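Side-chain contacts in cytolethal distending toxin subunit B (PDB 2F1N), which nicks DNA as the endonuclease subunit of a three-part bacterial toxin, very probably damaging the DNA of intoxicated cells and so arresting them at G2/M: residues A28-E31 and S32-I36; E161-Y164 and N165-D169; M195-V199 and P200-A204. All blocks are in the same frame, centred on the assembly; numbering follows the deposited sequence.

Contact 1: A28-E31 and S32-I36; sequences ATTE and SKWNI
Thr30 and Trp34, one helical turn apart, lie side by side with their side chains pointing the same way. The threonine's CB comes 3.7 Å from CD1 of the Trp34 indole, and its methyl CG2 follows at 4.0 Å from the same CD1, so CB and CG2 of Thr30 both rest on this corner of the ring. The carbonyl of Thr30 meets that corner too: its oxygen lies near the plane of the indole, at the ring edge, 3.5 Å from CD1. This oxygen also accepts the nearly straight bond from Trp34 N, 3.0 Å long. One residue on, Asn35 N repeats the pattern on Glu31 O at 2.7 Å, while CB of Asn35 rests against the same oxygen. The indole reaches this place because CG of Trp34 stands beside the backbone N and opposite the carbonyl carbon (chi1 -81°), which turns the ring back toward Thr30. A water spans the start of the turn: it donates to Thr29 O and accepts from Lys33 N at 3.0 Å, supplying that amide with a partner.

Further out, the polar ends are tied to neighbouring loops and strands. Trp34 NE1 donates to Ala56 O, and the extended Lys33 delivers NZ to Leu23 O and Ser251 O. The flat indole itself packs on Ala110 and Val112 of one strand and on Ile95 and Phe97 of the next. Thr30 occupies the N-cap position of helix 31-42, although its hydroxyl turns to Ala26 O and Ser58 N and makes no capping bond. Here, then, is the first turn of a helix laid on the outer face of the eight-stranded sheet, as in the layered alpha/beta sandwich of DNase I-like enzymes.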
loop_
_atom_site.group_PDB
_atom_site.type_symbol
_atom_site.label_atom_id
_atom_site.label_comp_id
_atom_site.label_asym_id
_atom_site.label_seq_id
_atom_site.Cartn_x
_atom_site.Cartn_y
_atom_site.Cartn_z
ATOM N N ALA A 28 2.086 16.542 12.410
ATOM C CA ALA A 28 2.827 17.038 13.556
ATOM C C ALA A 28 3.247 16.017 14.632
ATOM O O ALA A 28 4.137 16.275 15.458
ATOM C CB ALA A 28 2.076 18.180 14.165
ATOM N N THR A 29 2.686 14.820 14.609
ATOM C CA THR A 29 2.941 13.934 15.750
ATOM C C THR A 29 3.174 12.454 15.436
ATOM O O THR A 29 2.900 11.581 16.290
ATOM C CB THR A 29 1.790 14.075 16.721
ATOM O OG1 THR A 29 1.986 13.173 17.809
ATOM C CG2 THR A 29 0.509 13.636 16.060
ATOM N N THR A 30 3.704 12.166 14.252
ATOM C CA THR A 30 3.876 10.751 13.840
ATOM C C THR A 30 5.217 10.125 14.186
ATOM O O THR A 30 5.476 9.023 13.695
ATOM C CB THR A 30 3.763 10.557 12.302
ATOM O OG1 THR A 30 3.693 11.821 11.655
ATOM C CG2 THR A 30 2.479 9.867 11.939
ATOM N N GLU A 31 6.092 10.795 14.961
ATOM C CA GLU A 31 7.434 10.253 15.155
ATOM C C GLU A 31 7.450 8.843 15.764
ATOM O O GLU A 31 8.201 7.980 15.287
ATOM C CB GLU A 31 8.346 11.211 15.951
ATOM C CG GLU A 31 8.709 12.464 15.139
ATOM C CD GLU A 31 8.818 13.758 15.964
ATOM O OE1 GLU A 31 9.686 13.817 16.892
ATOM O OE2 GLU A 31 8.039 14.726 15.662
ATOM N N SER A 32 6.639 8.593 16.790
ATOM C CA SER A 32 6.625 7.257 17.402
ATOM C C SER A 32 6.048 6.202 16.488
ATOM O O SER A 32 6.587 5.112 16.388
ATOM C CB SER A 32 5.906 7.237 18.758
ATOM O OG SER A 32 6.697 7.933 19.719
ATOM N N LYS A 33 4.950 6.532 15.817
ATOM C CA LYS A 33 4.344 5.575 14.914
ATOM C C LYS A 33 5.324 5.169 13.830
ATOM O O LYS A 33 5.336 3.994 13.460
ATOM C CB LYS A 33 3.061 6.104 14.319
ATOM C CG LYS A 33 1.905 6.014 15.326
ATOM C CD LYS A 33 0.715 6.831 14.856
ATOM C CE LYS A 33 -0.445 6.624 15.855
ATOM N NZ LYS A 33 -1.722 7.233 15.410
ATOM N N TRP A 34 6.138 6.110 13.336
ATOM C CA TRP A 34 7.201 5.718 12.396
ATOM C C TRP A 34 8.406 5.067 13.068
ATOM O O TRP A 34 8.763 3.954 12.722
ATOM C CB TRP A 34 7.656 6.889 11.545
ATOM C CG TRP A 34 6.716 7.132 10.400
ATOM C CD1 TRP A 34 5.610 7.980 10.371
ATOM C CD2 TRP A 34 6.821 6.564 9.084
ATOM N NE1 TRP A 34 5.011 7.918 9.131
ATOM C CE2 TRP A 34 5.744 7.084 8.316
ATOM C CE3 TRP A 34 7.693 5.627 8.500
ATOM C CZ2 TRP A 34 5.514 6.718 6.983
ATOM C CZ3 TRP A 34 7.516 5.315 7.146
ATOM C CH2 TRP A 34 6.421 5.845 6.415
ATOM N N ASN A 35 9.019 5.758 14.055
ATOM C CA ASN A 35 10.316 5.285 14.601
ATOM C C ASN A 35 10.210 4.016 15.414
ATOM O O ASN A 35 11.177 3.248 15.470
ATOM C CB ASN A 35 11.082 6.354 15.421
ATOM C CG ASN A 35 12.586 5.973 15.664
ATOM O OD1 ASN A 35 13.317 5.522 14.755
ATOM N ND2 ASN A 35 13.049 6.164 16.915
ATOM N N ILE A 36 9.034 3.789 16.003
ATOM C CA ILE A 36 8.778 2.520 16.695
ATOM C C ILE A 36 7.946 1.526 15.896
ATOM O O ILE A 36 8.439 0.459 15.560
ATOM C CB ILE A 36 8.157 2.766 18.108
ATOM C CG1 ILE A 36 8.944 3.853 18.828
ATOM C CG2 ILE A 36 8.114 1.442 18.912
ATOM C CD1 ILE A 36 10.332 3.445 19.212
HETATM O O HOH W 1 3.355 8.983 16.672
#

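Contact 2: E161-Y164 and N165-D169; sequences EEVY and NFFRD
Glu161 O is gripped twice by Asn165: the backbone N gives a bond of 2.8 Å, and the side-chain ND2 adds a weak one at 3.0 Å, well bent at 121°. With CG beside its own backbone N (chi1 -73°), the Asn165 side chain folds back this way, and OD1 is left turned toward the Tyr164 ring, 3.6 Å from CD2. Amide and ring planes are steeply inclined, 77° apart.

Tyr164 runs on alongside Arg168, both side chains extending the same way. CD of the arginine reaches the phenol end, 3.3 Å from Tyr164 OH, while the guanidinium lies almost parallel to the ring plane.

All this happens on the last turns of helix 156-168, an amphipathic helix covering the six-stranded sheet of the DNase I-like sandwich. On its buried side Val163 and Phe167 lie next to each other, CG1 of the valine 3.7 Å from CE2 of the phenylalanine. Val163 O approaches the same ring obliquely at CD2, and its bond from Phe167 N is long and weak. From the flank, Phe166 brings CD2 over the centre of the Phe167 ring, 3.7 Å above its plane. Phe121 meets both phenylalanines edge-to-face, and Trp180 and Phe144 of the sheet close round Val163 and Phe167.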
loop_
_atom_site.group_PDB
_atom_site.type_symbol
_atom_site.label_atom_id
_atom_site.label_comp_id
_atom_site.label_asym_id
_atom_site.label_seq_id
_atom_site.Cartn_x
_atom_site.Cartn_y
_atom_site.Cartn_z
ATOM N N GLU A 161 -10.033 -0.273 -10.634
ATOM C CA GLU A 161 -10.170 -0.183 -12.085
ATOM C C GLU A 161 -9.088 0.718 -12.730
ATOM O O GLU A 161 -8.558 0.401 -13.834
ATOM C CB GLU A 161 -11.589 0.214 -12.489
ATOM C CG GLU A 161 -12.596 -0.865 -12.082
ATOM C CD GLU A 161 -14.035 -0.404 -11.982
ATOM O OE1 GLU A 161 -14.317 0.807 -12.112
ATOM O OE2 GLU A 161 -14.898 -1.293 -11.729
ATOM N N GLU A 162 -8.744 1.798 -12.047
ATOM C CA GLU A 162 -7.660 2.656 -12.516
ATOM C C GLU A 162 -6.325 1.919 -12.636
ATOM O O GLU A 162 -5.612 2.107 -13.609
ATOM C CB GLU A 162 -7.489 3.926 -11.684
ATOM C CG GLU A 162 -6.458 4.895 -12.310
ATOM C CD GLU A 162 -6.489 6.308 -11.748
ATOM O OE1 GLU A 162 -6.213 6.495 -10.568
ATOM O OE2 GLU A 162 -6.781 7.260 -12.503
ATOM N N VAL A 163 -5.999 1.065 -11.661
ATOM C CA VAL A 163 -4.737 0.322 -11.702
ATOM C C VAL A 163 -4.801 -0.701 -12.826
ATOM O O VAL A 163 -3.868 -0.818 -13.608
ATOM C CB VAL A 163 -4.472 -0.428 -10.371
ATOM C CG1 VAL A 163 -3.243 -1.351 -10.511
ATOM C CG2 VAL A 163 -4.268 0.610 -9.217
ATOM N N TYR A 164 -5.898 -1.431 -12.922
ATOM C CA TYR A 164 -6.020 -2.416 -14.006
ATOM C C TYR A 164 -5.855 -1.724 -15.385
ATOM O O TYR A 164 -5.131 -2.199 -16.277
ATOM C CB TYR A 164 -7.445 -3.006 -13.948
ATOM C CG TYR A 164 -7.825 -3.788 -15.190
ATOM C CD1 TYR A 164 -7.441 -5.118 -15.338
ATOM C CD2 TYR A 164 -8.595 -3.199 -16.195
ATOM C CE1 TYR A 164 -7.847 -5.842 -16.474
ATOM C CE2 TYR A 164 -8.960 -3.890 -17.324
ATOM C CZ TYR A 164 -8.587 -5.212 -17.460
ATOM O OH TYR A 164 -9.001 -5.913 -18.593
ATOM N N ASN A 165 -6.557 -0.615 -15.576
ATOM C CA ASN A 165 -6.459 0.080 -16.878
ATOM C C ASN A 165 -5.095 0.712 -17.160
ATOM O O ASN A 165 -4.659 0.792 -18.337
ATOM C CB ASN A 165 -7.616 1.071 -17.074
ATOM C CG ASN A 165 -8.946 0.359 -17.351
ATOM O OD1 ASN A 165 -9.086 -0.368 -18.341
ATOM N ND2 ASN A 165 -9.920 0.568 -16.501
ATOM N N PHE A 166 -4.435 1.226 -16.109
ATOM C CA PHE A 166 -3.112 1.807 -16.252
ATOM C C PHE A 166 -2.130 0.807 -16.899
ATOM O O PHE A 166 -1.456 1.128 -17.908
ATOM C CB PHE A 166 -2.587 2.275 -14.882
ATOM C CG PHE A 166 -1.150 2.732 -14.902
ATOM C CD1 PHE A 166 -0.759 3.856 -15.633
ATOM C CD2 PHE A 166 -0.172 1.998 -14.213
ATOM C CE1 PHE A 166 0.584 4.280 -15.662
ATOM C CE2 PHE A 166 1.162 2.427 -14.214
ATOM C CZ PHE A 166 1.543 3.565 -14.970
ATOM N N PHE A 167 -2.076 -0.405 -16.357
ATOM C CA PHE A 167 -1.191 -1.419 -16.906
ATOM C C PHE A 167 -1.706 -1.923 -18.258
ATOM O O PHE A 167 -0.926 -2.043 -19.171
ATOM C CB PHE A 167 -0.983 -2.575 -15.916
ATOM C CG PHE A 167 -0.210 -2.163 -14.740
ATOM C CD1 PHE A 167 1.117 -1.702 -14.908
ATOM C CD2 PHE A 167 -0.824 -2.048 -13.495
ATOM C CE1 PHE A 167 1.847 -1.237 -13.841
ATOM C CE2 PHE A 167 -0.101 -1.541 -12.416
ATOM C CZ PHE A 167 1.214 -1.134 -12.581
ATOM N N ARG A 168 -3.014 -2.151 -18.399
ATOM C CA ARG A 168 -3.551 -2.623 -19.706
ATOM C C ARG A 168 -3.194 -1.692 -20.856
ATOM O O ARG A 168 -2.899 -2.154 -21.987
ATOM C CB ARG A 168 -5.114 -2.750 -19.640
ATOM C CG ARG A 168 -5.701 -3.543 -20.848
ATOM C CD ARG A 168 -7.005 -4.182 -20.528
ATOM N NE ARG A 168 -7.618 -4.788 -21.714
ATOM C CZ ARG A 168 -8.291 -4.133 -22.671
ATOM N NH1 ARG A 168 -8.438 -2.818 -22.661
ATOM N NH2 ARG A 168 -8.797 -4.823 -23.684
ATOM N N ASP A 169 -3.208 -0.391 -20.587
ATOM C CA ASP A 169 -3.003 0.602 -21.628
ATOM C C ASP A 169 -1.523 0.877 -21.916
ATOM O O ASP A 169 -1.222 1.684 -22.801
ATOM C CB ASP A 169 -3.637 1.911 -21.185
ATOM C CG ASP A 169 -5.160 1.878 -21.255
ATOM O OD1 ASP A 169 -5.737 0.900 -21.804
ATOM O OD2 ASP A 169 -5.817 2.791 -20.735
#

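Contact 3: M195-V199 and P200-A204; sequences MNLTV and PVRRA
Leu197 lays its CB against CG of Arg202, 3.6 Å away, so the arginine's aliphatic stem folds back over the residue just before the N-cap. Both belong to the nuclear localization signal, which here contains a short helix, 199-203, with Thr198 at its N-cap. Further along the leucine, CD2 meets CG1 of Val201 at 4.1 Å, the two side chains crossing at about a right angle. Leu197 and Val201 are both buried; beyond them lies helix 156-168, with Val160 against the leucine.

Thr198 touches Val201 from another direction. Its OG1 sits between the backbone N and the carbonyl carbon (chi1 56°), which turns the hydroxyl in the direction of the helix and places it 3.4 Å from the methyl CG2 of Val201. Pro200 takes up the first turn, where its missing N-H costs no helical bond. Its CD packs close against CB of Val199, 3.3 Å away, as the proline ring must lie next to the preceding residue.

Arg202 and Arg203 close the turn through their backbones, and CG of Arg203 rests against Val199 O. Beyond its stem, Arg202 bends at chi3, and its NE makes a long, weak ion pair with Glu194. The straightest bond of the turn is that from Arg202 N to Thr198 O, 2.9 Å long at 176°.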
loop_
_atom_site.group_PDB
_atom_site.type_symbol
_atom_site.label_atom_id
_atom_site.label_comp_id
_atom_site.label_asym_id
_atom_site.label_seq_id
_atom_site.Cartn_x
_atom_site.Cartn_y
_atom_site.Cartn_z
ATOM N N MET A 195 -18.176 -7.223 -5.831
ATOM C CA MET A 195 -19.461 -7.187 -6.574
ATOM C C MET A 195 -19.683 -5.907 -7.397
ATOM O O MET A 195 -20.584 -5.848 -8.248
ATOM C CB MET A 195 -20.669 -7.501 -5.680
ATOM C CG MET A 195 -21.289 -6.275 -4.992
ATOM S SD MET A 195 -22.392 -6.685 -3.617
ATOM C CE MET A 195 -23.967 -6.532 -4.272
ATOM N N ASN A 196 -18.876 -4.889 -7.107
ATOM C CA ASN A 196 -18.919 -3.605 -7.774
ATOM C C ASN A 196 -17.775 -3.363 -8.768
ATOM O O ASN A 196 -17.628 -2.274 -9.305
ATOM C CB ASN A 196 -19.098 -2.500 -6.719
ATOM C CG ASN A 196 -20.517 -2.507 -6.175
ATOM O OD1 ASN A 196 -21.432 -2.214 -6.934
ATOM N ND2 ASN A 196 -20.713 -2.873 -4.897
ATOM N N LEU A 197 -16.992 -4.399 -9.029
ATOM C CA LEU A 197 -15.996 -4.350 -10.097
ATOM C C LEU A 197 -16.594 -4.798 -11.428
ATOM O O LEU A 197 -17.520 -5.602 -11.445
ATOM C CB LEU A 197 -14.797 -5.240 -9.755
ATOM C CG LEU A 197 -14.024 -4.807 -8.521
ATOM C CD1 LEU A 197 -13.103 -5.897 -8.124
ATOM C CD2 LEU A 197 -13.265 -3.505 -8.810
ATOM N N THR A 198 -16.079 -4.260 -12.537
ATOM C CA THR A 198 -16.490 -4.760 -13.854
ATOM C C THR A 198 -16.092 -6.221 -14.051
ATOM O O THR A 198 -15.183 -6.742 -13.416
ATOM C CB THR A 198 -15.905 -3.927 -15.018
ATOM O OG1 THR A 198 -14.477 -3.901 -14.887
ATOM C CG2 THR A 198 -16.303 -2.480 -14.936
ATOM N N VAL A 199 -16.778 -6.898 -14.974
ATOM C CA VAL A 199 -16.464 -8.290 -15.261
ATOM C C VAL A 199 -14.979 -8.527 -15.621
ATOM O O VAL A 199 -14.360 -9.417 -15.079
ATOM C CB VAL A 199 -17.320 -8.829 -16.417
ATOM C CG1 VAL A 199 -16.886 -10.267 -16.753
ATOM C CG2 VAL A 199 -18.795 -8.700 -16.067
ATOM N N PRO A 200 -14.405 -7.770 -16.540
ATOM C CA PRO A 200 -12.991 -8.025 -16.885
ATOM C C PRO A 200 -12.060 -7.796 -15.691
ATOM O O PRO A 200 -11.114 -8.550 -15.544
ATOM C CB PRO A 200 -12.723 -7.008 -17.969
ATOM C CG PRO A 200 -14.076 -6.834 -18.565
ATOM C CD PRO A 200 -14.961 -6.663 -17.346
ATOM N N VAL A 201 -12.348 -6.825 -14.820
ATOM C CA VAL A 201 -11.444 -6.594 -13.679
ATOM C C VAL A 201 -11.595 -7.717 -12.649
ATOM O O VAL A 201 -10.609 -8.198 -12.095
ATOM C CB VAL A 201 -11.664 -5.194 -13.041
ATOM C CG1 VAL A 201 -10.908 -5.097 -11.729
ATOM C CG2 VAL A 201 -11.237 -4.111 -14.032
ATOM N N ARG A 202 -12.837 -8.150 -12.400
ATOM C CA ARG A 202 -13.073 -9.349 -11.580
ATOM C C ARG A 202 -12.293 -10.605 -12.015
ATOM O O ARG A 202 -11.745 -11.336 -11.180
ATOM C CB ARG A 202 -14.564 -9.662 -11.543
ATOM C CG ARG A 202 -15.354 -8.605 -10.813
ATOM C CD ARG A 202 -16.820 -8.936 -10.687
ATOM N NE ARG A 202 -16.967 -10.339 -10.352
ATOM C CZ ARG A 202 -18.101 -11.007 -10.495
ATOM N NH1 ARG A 202 -19.181 -10.369 -10.955
ATOM N NH2 ARG A 202 -18.155 -12.302 -10.175
ATOM N N ARG A 203 -12.241 -10.839 -13.319
ATOM C CA ARG A 203 -11.611 -12.018 -13.878
ATOM C C ARG A 203 -10.110 -11.852 -13.906
ATOM O O ARG A 203 -9.374 -12.831 -14.101
ATOM C CB ARG A 203 -12.100 -12.257 -15.317
ATOM C CG ARG A 203 -13.572 -12.738 -15.460
ATOM C CD ARG A 203 -14.075 -13.664 -14.342
ATOM N NE ARG A 203 -15.530 -13.870 -14.389
ATOM C CZ ARG A 203 -16.348 -13.758 -13.343
ATOM N NH1 ARG A 203 -15.872 -13.440 -12.138
ATOM N NH2 ARG A 203 -17.649 -13.959 -13.507
ATOM N N ALA A 204 -9.661 -10.611 -13.712
ATOM C CA ALA A 204 -8.245 -10.284 -13.787
ATOM C C ALA A 204 -7.624 -9.968 -12.410
ATOM O O ALA A 204 -6.471 -9.538 -12.344
ATOM C CB ALA A 204 -8.031 -9.073 -14.759
#

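Contacts 2 and 3 adjoin one another, their centres about 12 Å apart. Glu161 OE2 probably accepts a hydrogen bond from Thr198 N at 3.3 Å, tying the helix 156-168 to the N-cap of the helix 199-203. Tyr164 packs alongside: its CD2 lies 3.5 Å from Val201 CG2, and its CE1 3.7 Å from Ala204 CB. Part of the nuclear localization segment thus packs on contact 2. Contact 1 is remote, its centre about 34 Å from that of contact 2 and 38 Å from that of contact 3. It flanks the eight-stranded sheet on one side of the molecule, while contact 2 flanks the six-stranded sheet on the other.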